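Local structure of amine oxidase (Emericella nidulans, 3PGB) at residues A412-L415 with L416-Y419; V347-M350 with D351-F354; V699-T702 with G703-P706. The protein probably oxidises primary amines as a copper- and topaquinone-dependent amine oxidase, working as a dimer with one topaquinone in each subunit. All coordinates share one frame; numbering follows the deposited sequence.

Contact 1: residues A412-L415 with L416-Y419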
loop_
_atom_site.group_PDB
_atom_site.type_symbol
_atom_site.label_atom_id
_atom_site.label_comp_id
_atom_site.label_asym_id
_atom_site.label_seq_id
_atom_site.Cartn_x
_atom_site.Cartn_y
_atom_site.Cartn_z
ATOM N N ALA A 412 -22.399 3.171 12.383
ATOM C CA ALA A 412 -21.137 2.726 12.968
ATOM C C ALA A 412 -21.428 1.630 14.005
ATOM O O ALA A 412 -21.215 1.822 15.201
ATOM C CB ALA A 412 -20.400 3.897 13.602
ATOM N N PHE A 413 -21.908 0.482 13.528
ATOM C CA PHE A 413 -22.399 -0.589 14.391
ATOM C C PHE A 413 -21.299 -1.229 15.241
ATOM O O PHE A 413 -20.115 -1.012 15.014
ATOM C CB PHE A 413 -23.062 -1.684 13.554
ATOM C CG PHE A 413 -24.272 -1.226 12.791
ATOM C CD1 PHE A 413 -25.335 -0.615 13.444
ATOM C CD2 PHE A 413 -24.359 -1.428 11.417
ATOM C CE1 PHE A 413 -26.461 -0.203 12.738
ATOM C CE2 PHE A 413 -25.483 -1.021 10.704
ATOM C CZ PHE A 413 -26.532 -0.411 11.360
ATOM N N GLU A 414 -21.711 -2.025 16.223
ATOM C CA GLU A 414 -20.770 -2.749 17.076
ATOM C C GLU A 414 -19.905 -3.675 16.216
ATOM O O GLU A 414 -20.398 -4.300 15.282
ATOM C CB GLU A 414 -21.531 -3.546 18.147
ATOM C CG GLU A 414 -20.664 -4.425 19.061
ATOM C CD GLU A 414 -21.445 -5.018 20.232
ATOM O OE1 GLU A 414 -22.697 -5.026 20.186
ATOM O OE2 GLU A 414 -20.804 -5.491 21.193
ATOM N N LEU A 415 -18.616 -3.738 16.535
ATOM C CA LEU A 415 -17.661 -4.566 15.798
ATOM C C LEU A 415 -17.692 -6.007 16.300
ATOM O O LEU A 415 -17.997 -6.256 17.468
ATOM C CB LEU A 415 -16.251 -3.994 15.962
ATOM C CG LEU A 415 -16.078 -2.541 15.517
ATOM C CD1 LEU A 415 -14.654 -2.068 15.757
ATOM C CD2 LEU A 415 -16.447 -2.385 14.047
ATOM N N LEU A 416 -17.390 -6.958 15.421
ATOM C CA LEU A 416 -17.215 -8.341 15.852
ATOM C C LEU A 416 -15.810 -8.474 16.412
ATOM O O LEU A 416 -14.825 -8.323 15.687
ATOM C CB LEU A 416 -17.427 -9.325 14.701
ATOM C CG LEU A 416 -18.836 -9.396 14.101
ATOM C CD1 LEU A 416 -18.940 -10.591 13.169
ATOM C CD2 LEU A 416 -19.918 -9.483 15.177
ATOM N N LYS A 417 -15.724 -8.747 17.709
ATOM C CA LYS A 417 -14.439 -8.822 18.396
ATOM C C LYS A 417 -13.650 -10.020 17.904
ATOM O O LYS A 417 -14.210 -11.085 17.693
ATOM C CB LYS A 417 -14.642 -8.899 19.906
ATOM C CG LYS A 417 -15.207 -7.625 20.486
ATOM C CD LYS A 417 -15.790 -7.815 21.869
ATOM C CE LYS A 417 -16.238 -6.483 22.439
ATOM N NZ LYS A 417 -17.645 -6.528 22.900
ATOM N N GLY A 418 -12.353 -9.822 17.693
ATOM C CA GLY A 418 -11.485 -10.862 17.150
ATOM C C GLY A 418 -11.483 -10.942 15.630
ATOM O O GLY A 418 -10.621 -11.606 15.054
ATOM N N TYR A 419 -12.435 -10.272 14.974
ATOM C CA TYR A 419 -12.545 -10.310 13.520
ATOM C C TYR A 419 -12.324 -8.929 12.910
ATOM O O TYR A 419 -11.410 -8.742 12.115
ATOM C CB TYR A 419 -13.894 -10.909 13.101
ATOM C CG TYR A 419 -13.944 -12.411 13.303
ATOM C CD1 TYR A 419 -14.046 -12.955 14.579
ATOM C CD2 TYR A 419 -13.857 -13.290 12.225
ATOM C CE1 TYR A 419 -14.075 -14.328 14.775
ATOM C CE2 TYR A 419 -13.889 -14.671 12.415
ATOM C CZ TYR A 419 -13.998 -15.178 13.696
ATOM O OH TYR A 419 -14.025 -16.537 13.913
HETATM O O HOH W 1 -18.149 -8.653 19.235
#
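The carboxylate of Glu414 is the flat group that reaches toward the following residues: its OE2 comes 3.7 Å from NZ of Lys417, a long salt bridge, while OE1 is taken by the backbone N of Gly775. At the far end, the Tyr419 ring carries the carbonyl O of Lys417 at its edge, in plane. Lys469 of the second subunit makes a cation-pi contact with this ring, and the hydroxyl is hydrogen-bonded to Gln754 of that subunit. Glu414 arrives fully extended, with CG trans to the backbone N (chi1 176°), whereas Lys417 bends only at its last torsion (127°), and the two side chains meet at a slant. The bridge is a secondary one for the lysine: its ammonium pairs more strongly with Asp443 and also lies against Tyr427. A water bridges the backbone, donating to Leu415 O at 3.0 Å and accepting from Lys417 N at 2.9 Å; the direct Leu415 O to Lys417 N approach is too badly angled to bond. Leu415 and Leu416 part company, Leu415 packing on Val478 and Cys446, Leu416 on Val467 of the second subunit. The chain then reverses through Lys417 and Gly418, with Tyr419 N bonded to Leu416 O at 3.2 Å, the geometry of a type II beta turn placed in a dimer-interface loop.

Contact 2: residues V347-M350 with D351-F354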
loop_
_atom_site.group_PDB
_atom_site.type_symbol
_atom_site.label_atom_id
_atom_site.label_comp_id
_atom_site.label_asym_id
_atom_site.label_seq_id
_atom_site.Cartn_x
_atom_site.Cartn_y
_atom_site.Cartn_z
ATOM N N VAL A 347 -6.624 9.768 24.222
ATOM C CA VAL A 347 -5.733 8.627 24.082
ATOM C C VAL A 347 -4.289 9.100 24.034
ATOM O O VAL A 347 -3.992 10.101 23.386
ATOM C CB VAL A 347 -6.036 7.870 22.774
ATOM C CG1 VAL A 347 -5.057 6.709 22.564
ATOM C CG2 VAL A 347 -7.481 7.382 22.768
ATOM N N THR A 348 -3.397 8.384 24.717
ATOM C CA THR A 348 -1.959 8.556 24.497
ATOM C C THR A 348 -1.307 7.206 24.225
ATOM O O THR A 348 -1.612 6.217 24.884
ATOM C CB THR A 348 -1.225 9.271 25.674
ATOM O OG1 THR A 348 -0.917 8.336 26.715
ATOM C CG2 THR A 348 -2.059 10.422 26.236
ATOM N N TRP A 349 -0.420 7.181 23.233
ATOM C CA TRP A 349 0.360 5.998 22.898
ATOM C C TRP A 349 1.795 6.433 22.606
ATOM O O TRP A 349 2.047 7.163 21.651
ATOM C CB TRP A 349 -0.251 5.265 21.693
ATOM C CG TRP A 349 0.613 4.150 21.135
ATOM C CD1 TRP A 349 0.742 2.890 21.631
ATOM C CD2 TRP A 349 1.458 4.213 19.979
ATOM N NE1 TRP A 349 1.616 2.161 20.856
ATOM C CE2 TRP A 349 2.068 2.952 19.835
ATOM C CE3 TRP A 349 1.756 5.215 19.048
ATOM C CZ2 TRP A 349 2.961 2.666 18.805
ATOM C CZ3 TRP A 349 2.645 4.929 18.024
ATOM C CH2 TRP A 349 3.235 3.663 17.908
ATOM N N MET A 350 2.725 5.996 23.452
ATOM C CA MET A 350 4.142 6.297 23.278
ATOM C C MET A 350 4.317 7.820 23.179
ATOM O O MET A 350 3.982 8.535 24.122
ATOM C CB MET A 350 4.680 5.552 22.045
ATOM C CG MET A 350 4.418 4.052 22.075
ATOM S SD MET A 350 5.455 3.215 23.285
ATOM C CE MET A 350 4.456 1.768 23.644
ATOM N N ASP A 351 4.800 8.316 22.041
ATOM C CA ASP A 351 5.003 9.750 21.832
ATOM C C ASP A 351 3.784 10.492 21.279
ATOM O O ASP A 351 3.852 11.706 21.090
ATOM C CB ASP A 351 6.174 9.967 20.874
ATOM C CG ASP A 351 7.500 9.527 21.457
ATOM O OD1 ASP A 351 8.503 9.577 20.728
ATOM O OD2 ASP A 351 7.551 9.146 22.638
ATOM N N PHE A 352 2.687 9.777 21.025
ATOM C CA PHE A 352 1.491 10.350 20.400
ATOM C C PHE A 352 0.372 10.579 21.405
ATOM O O PHE A 352 0.249 9.857 22.397
ATOM C CB PHE A 352 0.947 9.411 19.319
ATOM C CG PHE A 352 1.722 9.429 18.035
ATOM C CD1 PHE A 352 1.459 10.385 17.065
ATOM C CD2 PHE A 352 2.695 8.479 17.785
ATOM C CE1 PHE A 352 2.163 10.402 15.872
ATOM C CE2 PHE A 352 3.399 8.493 16.597
ATOM C CZ PHE A 352 3.130 9.458 15.639
ATOM N N SER A 353 -0.458 11.580 21.130
ATOM C CA SER A 353 -1.701 11.784 21.874
ATOM C C SER A 353 -2.723 12.443 20.972
ATOM O O SER A 353 -2.352 13.134 20.017
ATOM C CB SER A 353 -1.471 12.645 23.121
ATOM O OG SER A 353 -1.132 13.978 22.776
ATOM N N PHE A 354 -4.004 12.232 21.270
ATOM C CA PHE A 354 -5.075 12.866 20.510
ATOM C C PHE A 354 -6.415 12.731 21.216
ATOM O O PHE A 354 -6.570 11.895 22.109
ATOM C CB PHE A 354 -5.168 12.261 19.105
ATOM C CG PHE A 354 -5.424 10.779 19.091
ATOM C CD1 PHE A 354 -4.376 9.886 19.033
ATOM C CD2 PHE A 354 -6.720 10.283 19.135
ATOM C CE1 PHE A 354 -4.606 8.521 19.017
ATOM C CE2 PHE A 354 -6.963 8.915 19.124
ATOM C CZ PHE A 354 -5.903 8.033 19.058
#
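Val347 to Trp349 and Phe352 to Phe354 run antiparallel (170° between the two short axes) as the arms of a beta hairpin with a two-residue loop (Met350, Asp351), closed by a type II' turn from Trp349 to Phe352. Val347 with Phe354 and Trp349 with Phe352 are its hydrogen-bonded pairs; one of their four backbone bonds, Phe352 N to Trp349 O at 2.8 Å, closes the turn. Thr348 and Ser353 form the non-hydrogen-bonded pair between them and touch through Thr348 CG2 and Ser353 CB, 3.9 Å apart, on one face of the hairpin.

The other face is apolar. Phe354 has CG lodged between its backbone N and carbonyl carbon (chi1 59°), which swings the ring back under the neighbouring strand, where Val347 CB lies over one face, offset toward the rim and 4.0 Å from the ring centroid, a CH-pi contact. Trp349 and Phe352 point the same way side by side; Phe352 CD2 comes to the edge of the indole, 3.6 Å from Trp349 CZ3, rim to rim with planes 20° apart. Phe473 stacks on Trp349 and also packs against Val347 and Phe354, so strand 464-479 lines this face, and Phe492 meets both phenylalanines. The indole N-H of Trp349 bonds to Glu449, while Asp351 at the corner pairs with Lys372. Met350, the first corner residue, has CG beside its own backbone N, which lays CG over the middle of the Trp349 indole, 3.4 Å above the plane.

Contact 3: residues V699-T702 with G703-P706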
loop_
_atom_site.group_PDB
_atom_site.type_symbol
_atom_site.label_atom_id
_atom_site.label_comp_id
_atom_site.label_asym_id
_atom_site.label_seq_id
_atom_site.Cartn_x
_atom_site.Cartn_y
_atom_site.Cartn_z
ATOM N N VAL A 699 -14.588 -1.243 -10.924
ATOM C CA VAL A 699 -15.375 -1.928 -11.935
ATOM C C VAL A 699 -15.542 -3.373 -11.470
ATOM O O VAL A 699 -14.731 -4.228 -11.810
ATOM C CB VAL A 699 -14.684 -1.886 -13.316
ATOM C CG1 VAL A 699 -15.591 -2.500 -14.382
ATOM C CG2 VAL A 699 -14.319 -0.454 -13.682
ATOM N N PRO A 700 -16.594 -3.650 -10.675
ATOM C CA PRO A 700 -16.717 -4.962 -10.057
ATOM C C PRO A 700 -16.733 -6.122 -11.043
ATOM O O PRO A 700 -17.441 -6.062 -12.060
ATOM C CB PRO A 700 -18.059 -4.876 -9.326
ATOM C CG PRO A 700 -18.247 -3.456 -9.079
ATOM C CD PRO A 700 -17.741 -2.800 -10.313
ATOM N N HIS A 701 -15.957 -7.161 -10.719
ATOM C CA HIS A 701 -15.928 -8.403 -11.481
ATOM C C HIS A 701 -16.592 -9.533 -10.682
ATOM O O HIS A 701 -17.198 -9.286 -9.637
ATOM C CB HIS A 701 -14.483 -8.747 -11.897
ATOM C CG HIS A 701 -13.623 -9.289 -10.792
ATOM N ND1 HIS A 701 -13.147 -10.583 -10.790
ATOM C CD2 HIS A 701 -13.123 -8.705 -9.678
ATOM C CE1 HIS A 701 -12.407 -10.781 -9.715
ATOM N NE2 HIS A 701 -12.377 -9.657 -9.022
ATOM N N THR A 702 -16.469 -10.766 -11.172
ATOM C CA THR A 702 -17.129 -11.916 -10.560
ATOM C C THR A 702 -16.664 -12.169 -9.125
ATOM O O THR A 702 -17.413 -12.705 -8.311
ATOM C CB THR A 702 -16.907 -13.200 -11.390
ATOM O OG1 THR A 702 -15.497 -13.400 -11.603
ATOM C CG2 THR A 702 -17.631 -13.108 -12.730
ATOM N N GLY A 703 -15.429 -11.781 -8.824
ATOM C CA GLY A 703 -14.884 -11.891 -7.476
ATOM C C GLY A 703 -15.460 -10.895 -6.481
ATOM O O GLY A 703 -15.138 -10.937 -5.296
ATOM N N ASP A 704 -16.295 -9.980 -6.956
ATOM C CA ASP A 704 -17.062 -9.121 -6.061
ATOM C C ASP A 704 -18.382 -9.775 -5.632
ATOM O O ASP A 704 -19.153 -9.173 -4.893
ATOM C CB ASP A 704 -17.301 -7.760 -6.718
ATOM C CG ASP A 704 -16.023 -6.952 -6.831
ATOM O OD1 ASP A 704 -15.668 -6.293 -5.835
ATOM O OD2 ASP A 704 -15.374 -6.980 -7.894
ATOM N N LEU A 705 -18.627 -11.004 -6.091
ATOM C CA LEU A 705 -19.782 -11.787 -5.665
ATOM C C LEU A 705 -19.344 -12.834 -4.643
ATOM O O LEU A 705 -18.392 -13.572 -4.890
ATOM C CB LEU A 705 -20.412 -12.504 -6.858
ATOM C CG LEU A 705 -20.869 -11.638 -8.027
ATOM C CD1 LEU A 705 -21.381 -12.534 -9.144
ATOM C CD2 LEU A 705 -21.932 -10.649 -7.589
ATOM N N PRO A 706 -20.031 -12.912 -3.492
ATOM C CA PRO A 706 -21.182 -12.123 -3.035
ATOM C C PRO A 706 -20.819 -10.707 -2.561
ATOM O O PRO A 706 -21.643 -9.791 -2.659
ATOM C CB PRO A 706 -21.713 -12.950 -1.866
ATOM C CG PRO A 706 -20.462 -13.596 -1.307
ATOM C CD PRO A 706 -19.650 -13.943 -2.508
#
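His701 and Asp704 grip each other in a local contact at the start of a short 3-10 turn, in the loop that follows strand 686-698 and the copper ligand His698. Two bonds link the pair: Asp704 N to His701 O at 2.9 Å, and His701 N to Asp704 OD2, also 2.9 Å, on the oxygen's anti side. The second is one half of a capping box, N3 carboxylate to N-cap N-H; the His701 side chain does not supply the other. Leu705 N continues the turn by bonding to Thr702 O at 3.0 Å. With CG held between backbone N and carbonyl carbon (chi1 76°), the imidazole leans over the turn, Gly703 N lying 3.2 Å above one face and Gly703 CA making a CH-pi contact. Ring and carboxylate stand at 89° to each other. The other carboxylate oxygen, OD1, bonds to Thr708 and to His698 NE2, placing Asp704 in the copper site's second shell, where it probably helps orient His698. His701 ND1 turns to Asn723 N of the second subunit, and Thr702 OG1 to its Leu725 O. Within the chain, Thr702 and Leu705 rest on Ile523 of strand 522-524, before the loop runs on to strand 714-722.

From the N terminus the three contacts follow in series, none nested in or crossing another, all within the copper amine oxidase enzyme domain. Contact 2 comes first and closes the hairpin between strands 346-349 and 352-359. Contact 1 turns the chain in the loop between strands 400-402 and 426-434, its centre about 23 Å from that of contact 2. Contact 3 comes last, in the loop from strand 686-698 to strand 714-722, centred about 24 Å from contact 1 and 40 Å from contact 2. Strands 437-451 and 464-479 are shared neighbours of contacts 1 and 2, whereas contact 3 borders the copper site; all three touch the second subunit.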